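Local coordinates for protein transcriptional activator TenA-1 (Sulfolobus solfataricus P2, PDB 2QZC) that probably acts as a thiaminase-like enzyme of the TenA family in thiamin metabolism, despite its name, and has a heme oxygenase-like helical fold, at residues L59-S64 with Y122-W127; L86-K91 with W159-A164; Y113-H118 with R197-F202. All blocks are in the same frame, centred on the assembly; numbering follows the deposited sequence.

Overall arrangement
All three contacts join helix pairs of one all-helical, heme oxygenase-like domain. Along the chain the segments run 59-64, 86-91, 113-118, 122-127, 159-164 and 197-202, the first three then meeting the last three in the same order, so every pair of contacts is interlaced. Interactions 1 and 3 share helix 110-125, their centres about 17 Å apart. Interaction 2 is about 26 Å from interaction 1 and about 22 Å from interaction 3, centre to centre, and lies across the middle of the chain from the latter. Asp48 and Tyr141 border both interactions 2 and 3, consistent with walls of one inner pocket; interaction 1 adjoins the second subunit.

Interaction 1: residues L59-S64 with Y122-W127; sequences LLIASS and YANLDW
Ile61 O, the carbonyl of a residue that packs on Ala123, accepts Ser64 OG at 2.6 Å, the donor standing 19° from the carbonyl plane, while Ser64 N adds a weak bond to the same oxygen. This lies near the C-terminal end of helix 38-63 in the heme oxygenase-like helical fold, just where it meets the far end of helix 110-125 and the turn into helix 127-148. Two alanines make the approach intimate: Ala62 CA is 4.3 Å from Ala123 CA, and Ala62 CB is 3.9 Å from Ala123 CB. No hydrogen bond spans the segments; the contacts are apolar and van der Waals. Ile61 CG2, anti to its own backbone N, reaches 3.3 Å from Ala123 O and also meets the amide oxygen of Asn124, whose chain slants across the isoleucine. Beyond the bend, Asp126 occupies the N-cap and binds Lys129 N through OD2. Trp127 follows with CG anti to the backbone N (chi1 165°), which lays the indole beside helix 38-63; its CE3 lies 3.8 Å from Ala62 CB and 3.5 Å from Ala62 O, obliquely to the ring plane. Val71 and Ile74 of helix 68-78 also pack on the indole. Ser63 and Ser64 pack on Leu60 and Ile61 of the second subunit. At the ring's edge, near its plane, Leu59 CD1 touches Trp127 CZ3 at 4.0 Å.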
# COMPACT_ATOMS: atom_id res chain seq x y z
N LEU A 59 -7.44 2.01 2.22
CA LEU A 59 -6.27 2.88 1.93
C LEU A 59 -5.46 2.36 0.74
O LEU A 59 -5.07 3.12 -0.14
CB LEU A 59 -5.33 2.99 3.14
CG LEU A 59 -3.98 3.71 2.96
CD1 LEU A 59 -4.22 5.13 2.48
CD2 LEU A 59 -3.20 3.62 4.27
N LEU A 60 -5.26 1.04 0.72
CA LEU A 60 -4.48 0.44 -0.39
C LEU A 60 -5.16 0.67 -1.76
O LEU A 60 -4.52 1.17 -2.71
CB LEU A 60 -4.22 -1.03 -0.14
CG LEU A 60 -3.26 -1.34 1.00
CD1 LEU A 60 -3.37 -2.84 1.43
CD2 LEU A 60 -1.82 -0.95 0.58
N ILE A 61 -6.48 0.42 -1.85
CA ILE A 61 -7.26 0.66 -3.08
C ILE A 61 -7.17 2.12 -3.45
O ILE A 61 -6.92 2.47 -4.61
CB ILE A 61 -8.82 0.35 -2.88
CG1 ILE A 61 -9.09 -1.10 -2.57
CG2 ILE A 61 -9.62 0.76 -4.15
CD1 ILE A 61 -10.49 -1.37 -2.00
N ALA A 62 -7.42 2.99 -2.50
CA ALA A 62 -7.48 4.44 -2.78
C ALA A 62 -6.13 4.99 -3.20
O ALA A 62 -6.05 5.81 -4.15
CB ALA A 62 -7.98 5.21 -1.54
N SER A 63 -5.08 4.54 -2.52
CA SER A 63 -3.75 5.09 -2.76
C SER A 63 -3.27 4.79 -4.19
O SER A 63 -2.47 5.57 -4.74
CB SER A 63 -2.75 4.61 -1.69
OG SER A 63 -2.54 3.22 -1.80
N SER A 64 -3.78 3.73 -4.80
CA SER A 64 -3.46 3.43 -6.21
C SER A 64 -3.86 4.55 -7.16
O SER A 64 -3.40 4.58 -8.32
CB SER A 64 -4.16 2.15 -6.66
OG SER A 64 -5.56 2.33 -6.86
N TYR A 122 -15.78 4.96 -1.14
CA TYR A 122 -15.01 6.09 -1.66
C TYR A 122 -13.63 5.68 -2.17
O TYR A 122 -13.18 6.19 -3.19
CB TYR A 122 -14.95 7.25 -0.63
CG TYR A 122 -16.31 7.87 -0.52
CD1 TYR A 122 -16.86 8.54 -1.61
CD2 TYR A 122 -17.08 7.73 0.63
CE1 TYR A 122 -18.18 9.06 -1.54
CE2 TYR A 122 -18.38 8.24 0.69
CZ TYR A 122 -18.89 8.89 -0.39
OH TYR A 122 -20.20 9.38 -0.36
N ALA A 123 -13.03 4.68 -1.54
CA ALA A 123 -11.72 4.16 -2.05
C ALA A 123 -11.85 3.61 -3.44
O ALA A 123 -10.95 3.79 -4.28
CB ALA A 123 -11.19 3.10 -1.15
N ASN A 124 -12.96 2.94 -3.72
CA ASN A 124 -13.20 2.40 -5.07
C ASN A 124 -13.51 3.44 -6.14
O ASN A 124 -13.44 3.13 -7.36
CB ASN A 124 -14.27 1.32 -5.02
CG ASN A 124 -13.73 0.00 -4.47
OD1 ASN A 124 -12.87 -0.57 -5.09
ND2 ASN A 124 -14.35 -0.53 -3.45
N LEU A 125 -13.79 4.67 -5.71
CA LEU A 125 -14.07 5.78 -6.62
C LEU A 125 -12.94 6.75 -6.87
O LEU A 125 -12.67 7.08 -8.01
CB LEU A 125 -15.28 6.58 -6.13
CG LEU A 125 -16.63 5.87 -6.09
CD1 LEU A 125 -17.63 6.91 -5.62
CD2 LEU A 125 -17.00 5.28 -7.44
N ASP A 126 -12.31 7.24 -5.82
CA ASP A 126 -11.41 8.39 -5.96
C ASP A 126 -10.50 8.59 -4.76
O ASP A 126 -10.98 8.49 -3.63
CB ASP A 126 -12.38 9.59 -6.03
CG ASP A 126 -11.74 10.88 -6.30
OD1 ASP A 126 -11.32 11.12 -7.44
OD2 ASP A 126 -11.72 11.70 -5.39
N TRP A 127 -9.21 8.91 -4.97
CA TRP A 127 -8.32 9.18 -3.87
C TRP A 127 -8.78 10.35 -3.00
O TRP A 127 -8.81 10.23 -1.76
CB TRP A 127 -6.88 9.40 -4.35
CG TRP A 127 -5.96 10.02 -3.36
CD1 TRP A 127 -5.49 11.32 -3.36
CD2 TRP A 127 -5.41 9.41 -2.19
NE1 TRP A 127 -4.66 11.51 -2.29
CE2 TRP A 127 -4.60 10.36 -1.55
CE3 TRP A 127 -5.52 8.12 -1.63
CZ2 TRP A 127 -3.92 10.08 -0.34
CZ3 TRP A 127 -4.83 7.84 -0.43
CH2 TRP A 127 -4.03 8.80 0.19

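Interaction 2: residues L86-K91 with W159-A164; sequences LETHGK and WASFYA
His89 and Tyr163 both carry CG anti to the carbonyl carbon (chi1 -75° and -58°), and these torsions turn their rings into the groove between two antiparallel helices of the heme oxygenase-like bundle; the His89 and Tyr163 side chains cross at about a right angle. The segment axes, 171° apart in direction, approach to 9.3 Å. A water links three side chains: it is bonded to His89 NE2 at 2.9 Å and to Tyr163 OH at 2.7 Å, and accepts a hydrogen bond from Trp159 NE1 at 2.9 Å. It lies in the plane of both the imidazole and the phenol, at their edges. No direct hydrogen bond joins the segments. The other imidazole nitrogen, ND1, is bonded to Gly85 O, which fixes the ring's rotation. Beside this water Thr88 packs on Phe162, CB to CB, while Thr88 OG1 bonds to Lys84 O. The Tyr163 ring is wedged between aromatic neighbours: its CE2 lies over a face of the Trp159 indole, and Tyr141 meets it edge-to-face. A glycerol, probably from the crystallisation liquor, hydrogen-bonds weakly to Tyr163 OH, consistent with a pocket here. His89 CE1 approaches that hydroxyl oxygen, Tyr163 OH, at 3.6 Å.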
# COMPACT_ATOMS: atom_id res chain seq x y z
N LEU A 86 1.52 -1.70 16.62
CA LEU A 86 1.38 -3.16 16.78
C LEU A 86 1.80 -3.59 18.20
O LEU A 86 1.09 -4.38 18.83
CB LEU A 86 2.19 -3.94 15.73
N GLU A 87 2.93 -3.06 18.68
CA GLU A 87 3.46 -3.34 20.03
C GLU A 87 2.49 -2.90 21.14
O GLU A 87 2.21 -3.68 22.05
CB GLU A 87 4.81 -2.67 20.24
N THR A 88 1.99 -1.67 21.04
CA THR A 88 1.02 -1.10 22.00
C THR A 88 -0.27 -1.93 22.01
O THR A 88 -0.74 -2.32 23.09
CB THR A 88 0.67 0.40 21.68
OG1 THR A 88 1.85 1.22 21.82
CG2 THR A 88 -0.43 0.94 22.62
N HIS A 89 -0.82 -2.20 20.82
CA HIS A 89 -2.04 -3.00 20.73
C HIS A 89 -1.82 -4.44 21.18
O HIS A 89 -2.70 -5.02 21.80
CB HIS A 89 -2.72 -2.89 19.34
CG HIS A 89 -3.44 -1.58 19.14
ND1 HIS A 89 -2.83 -0.47 18.60
CD2 HIS A 89 -4.70 -1.21 19.46
CE1 HIS A 89 -3.70 0.53 18.57
NE2 HIS A 89 -4.83 0.11 19.10
N GLY A 90 -0.62 -5.00 20.93
CA GLY A 90 -0.28 -6.35 21.41
C GLY A 90 -0.34 -6.47 22.92
O GLY A 90 -0.88 -7.45 23.45
N LYS A 91 0.20 -5.47 23.61
CA LYS A 91 0.16 -5.40 25.07
C LYS A 91 -1.27 -5.31 25.58
O LYS A 91 -1.64 -6.02 26.53
CB LYS A 91 0.94 -4.17 25.59
N TRP A 159 -3.06 2.88 25.69
CA TRP A 159 -3.75 3.04 24.40
C TRP A 159 -3.43 4.40 23.80
O TRP A 159 -3.06 4.50 22.62
CB TRP A 159 -5.26 2.90 24.62
CG TRP A 159 -6.11 3.19 23.39
CD1 TRP A 159 -6.46 2.31 22.40
CD2 TRP A 159 -6.73 4.43 23.08
NE1 TRP A 159 -7.22 2.95 21.47
CE2 TRP A 159 -7.40 4.24 21.84
CE3 TRP A 159 -6.74 5.69 23.67
CZ2 TRP A 159 -8.11 5.27 21.22
CZ3 TRP A 159 -7.39 6.72 23.04
CH2 TRP A 159 -8.10 6.50 21.82
N ALA A 160 -3.57 5.46 24.61
CA ALA A 160 -3.34 6.82 24.15
C ALA A 160 -1.91 7.10 23.72
O ALA A 160 -1.69 7.90 22.80
CB ALA A 160 -3.78 7.85 25.21
N SER A 161 -0.94 6.40 24.33
CA SER A 161 0.48 6.66 24.04
C SER A 161 0.81 6.42 22.59
O SER A 161 1.67 7.12 22.05
CB SER A 161 1.39 5.85 24.95
OG SER A 161 1.33 4.47 24.64
N PHE A 162 0.13 5.47 21.93
CA PHE A 162 0.37 5.29 20.50
C PHE A 162 -0.05 6.53 19.68
O PHE A 162 0.72 7.05 18.87
CB PHE A 162 -0.30 4.06 19.97
CG PHE A 162 -0.20 3.95 18.48
CD1 PHE A 162 1.07 3.95 17.86
CD2 PHE A 162 -1.34 3.93 17.69
CE1 PHE A 162 1.18 3.90 16.46
CE2 PHE A 162 -1.24 3.85 16.30
CZ PHE A 162 0.03 3.84 15.68
N TYR A 163 -1.26 7.02 19.94
CA TYR A 163 -1.80 8.16 19.22
C TYR A 163 -1.15 9.49 19.56
O TYR A 163 -1.21 10.41 18.76
CB TYR A 163 -3.33 8.20 19.36
CG TYR A 163 -3.94 6.91 18.86
CD1 TYR A 163 -3.96 6.64 17.51
CD2 TYR A 163 -4.48 5.97 19.71
CE1 TYR A 163 -4.46 5.45 17.02
CE2 TYR A 163 -5.01 4.78 19.21
CZ TYR A 163 -5.01 4.53 17.87
OH TYR A 163 -5.54 3.35 17.36
N ALA A 164 -0.57 9.58 20.77
CA ALA A 164 0.18 10.76 21.23
C ALA A 164 1.65 10.74 20.77
O ALA A 164 2.35 11.75 20.93
CB ALA A 164 0.11 10.84 22.79
O HOH W 1 -7.18 1.76 18.78

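Interaction 3: residues Y113-H118 with R197-F202; sequences YAYTRH and RFEIGF. With IMD (imidazole), chain C.
An aromatic cluster joins helix 110-125 to helix 186-208 beside an inner pocket of the heme oxygenase-like fold, where TenA relatives have their active site. Tyr115 and Phe198 form its heart. Each sets an aliphatic carbon over the other's ring in reciprocal CH-pi contacts: Phe198 CB sits 3.5 Å from the centroid of the Tyr115 ring, and Tyr115 CA sits 4.2 Å from that of Phe198. The ring planes differ by only 20°, yet are slid apart so far that they barely overlap. Phe198 then wedges toward its neighbours, with CE2 over a face of the His118 imidazole, 3.6 Å from His118 CG, and CE1 on Ala114 CB. His118 NE2 is held by Ser195 OG.

The polar end of the contact is Glu199. Its chain bends at chi2 and brings the carboxylate to the edge of the Tyr115 ring, with the two planes nearly perpendicular. Tyr115 OH donates to Glu199 OE2 at 2.6 Å, reaching it on the anti side and 27° out of the carboxylate plane. A bound imidazole, probably from the crystallisation liquor, donates N1 to the same oxygen, Glu199 OE2, at 2.8 Å and 163°, so two bonds grip this atom. Asp48 OD1 also hydrogen-bonds the imidazole, which is consistent with a site for a small flat heterocycle. A face of the Phe202 ring lies against the imidazole, with C4 over the ring's centre: imidazole C4 is 3.5 Å from Phe202 CZ.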
# COMPACT_ATOMS: atom_id res chain seq x y z
N TYR A 113 -19.90 -1.92 10.62
CA TYR A 113 -20.15 -2.46 9.27
C TYR A 113 -20.35 -1.33 8.27
O TYR A 113 -19.72 -1.22 7.21
CB TYR A 113 -21.34 -3.43 9.27
CG TYR A 113 -21.44 -4.13 7.92
CD1 TYR A 113 -20.62 -5.20 7.62
CD2 TYR A 113 -22.29 -3.71 6.95
CE1 TYR A 113 -20.64 -5.81 6.38
CE2 TYR A 113 -22.31 -4.32 5.67
CZ TYR A 113 -21.50 -5.38 5.42
OH TYR A 113 -21.46 -5.95 4.17
N ALA A 114 -21.25 -0.41 8.62
CA ALA A 114 -21.54 0.72 7.75
C ALA A 114 -20.32 1.60 7.49
O ALA A 114 -20.07 2.05 6.36
CB ALA A 114 -22.67 1.58 8.39
N TYR A 115 -19.57 1.87 8.54
CA TYR A 115 -18.41 2.76 8.48
C TYR A 115 -17.34 2.17 7.56
O TYR A 115 -16.77 2.86 6.67
CB TYR A 115 -17.89 3.04 9.87
CG TYR A 115 -16.88 4.17 10.05
CD1 TYR A 115 -16.47 5.03 9.02
CD2 TYR A 115 -16.42 4.44 11.34
CE1 TYR A 115 -15.57 6.07 9.25
CE2 TYR A 115 -15.54 5.51 11.57
CZ TYR A 115 -15.12 6.33 10.52
OH TYR A 115 -14.23 7.35 10.77
N THR A 116 -17.06 0.89 7.78
CA THR A 116 -16.08 0.24 6.89
C THR A 116 -16.56 0.24 5.43
O THR A 116 -15.77 0.49 4.53
CB THR A 116 -15.70 -1.16 7.38
OG1 THR A 116 -16.86 -2.00 7.37
CG2 THR A 116 -15.02 -1.13 8.75
N ARG A 117 -17.85 -0.05 5.18
CA ARG A 117 -18.35 -0.04 3.81
C ARG A 117 -18.31 1.36 3.19
O ARG A 117 -18.12 1.50 1.96
CB ARG A 117 -19.71 -0.74 3.68
CG ARG A 117 -19.60 -2.23 3.49
CD ARG A 117 -18.80 -2.96 4.53
NE ARG A 117 -18.75 -4.40 4.27
CZ ARG A 117 -17.94 -5.24 4.89
NH1 ARG A 117 -17.09 -4.84 5.82
NH2 ARG A 117 -18.02 -6.52 4.59
N HIS A 118 -18.49 2.39 4.01
CA HIS A 118 -18.35 3.82 3.60
C HIS A 118 -16.92 4.07 3.07
O HIS A 118 -16.73 4.64 1.99
CB HIS A 118 -18.69 4.67 4.83
CG HIS A 118 -18.35 6.13 4.77
ND1 HIS A 118 -19.07 7.06 4.03
CD2 HIS A 118 -17.43 6.84 5.48
CE1 HIS A 118 -18.59 8.26 4.30
NE2 HIS A 118 -17.61 8.16 5.17
N ARG A 197 -20.02 11.50 11.87
CA ARG A 197 -21.22 10.84 12.41
C ARG A 197 -20.93 9.37 12.74
O ARG A 197 -21.37 8.86 13.77
CB ARG A 197 -22.40 10.91 11.48
CG ARG A 197 -22.95 12.33 11.26
CD ARG A 197 -24.22 12.28 10.40
NE ARG A 197 -24.69 13.64 10.08
CZ ARG A 197 -25.40 14.41 10.88
NH1 ARG A 197 -25.73 14.05 12.10
NH2 ARG A 197 -25.77 15.61 10.41
N PHE A 198 -20.16 8.69 11.88
CA PHE A 198 -19.85 7.30 12.15
C PHE A 198 -18.94 7.15 13.38
O PHE A 198 -19.05 6.16 14.11
CB PHE A 198 -19.21 6.61 10.94
CG PHE A 198 -20.15 6.35 9.81
CD1 PHE A 198 -21.25 5.53 10.02
CD2 PHE A 198 -19.86 6.72 8.50
CE1 PHE A 198 -22.14 5.22 8.98
CE2 PHE A 198 -20.71 6.45 7.48
CZ PHE A 198 -21.85 5.69 7.69
N GLU A 199 -18.00 8.08 13.58
CA GLU A 199 -17.14 8.04 14.77
C GLU A 199 -17.95 8.17 16.04
O GLU A 199 -17.78 7.42 17.01
CB GLU A 199 -16.09 9.15 14.70
CG GLU A 199 -15.00 8.90 13.69
CD GLU A 199 -14.07 7.77 14.07
OE1 GLU A 199 -14.06 7.33 15.25
OE2 GLU A 199 -13.32 7.29 13.18
N ILE A 200 -18.87 9.15 16.06
CA ILE A 200 -19.76 9.33 17.21
C ILE A 200 -20.55 8.03 17.46
O ILE A 200 -20.63 7.53 18.61
CB ILE A 200 -20.71 10.51 16.98
CG1 ILE A 200 -19.92 11.82 16.90
CG2 ILE A 200 -21.75 10.60 18.11
CD1 ILE A 200 -20.71 13.00 16.26
N GLY A 201 -21.12 7.48 16.40
CA GLY A 201 -21.86 6.24 16.49
C GLY A 201 -21.02 5.07 16.95
O GLY A 201 -21.50 4.18 17.65
N PHE A 202 -19.75 5.06 16.56
CA PHE A 202 -18.83 3.96 16.94
C PHE A 202 -18.61 3.93 18.46
O PHE A 202 -18.68 2.86 19.08
CB PHE A 202 -17.48 4.14 16.20
CG PHE A 202 -16.65 2.89 16.09
CD1 PHE A 202 -15.84 2.46 17.12
CD2 PHE A 202 -16.68 2.14 14.91
CE1 PHE A 202 -15.11 1.22 17.00
CE2 PHE A 202 -15.91 0.99 14.78
CZ PHE A 202 -15.16 0.53 15.83
N1 IMD C . -12.41 4.85 14.19
C2 IMD C . -11.25 4.36 14.57
N3 IMD C . -11.47 3.13 15.00
C4 IMD C . -12.76 2.84 14.86
C5 IMD C . -13.38 3.94 14.33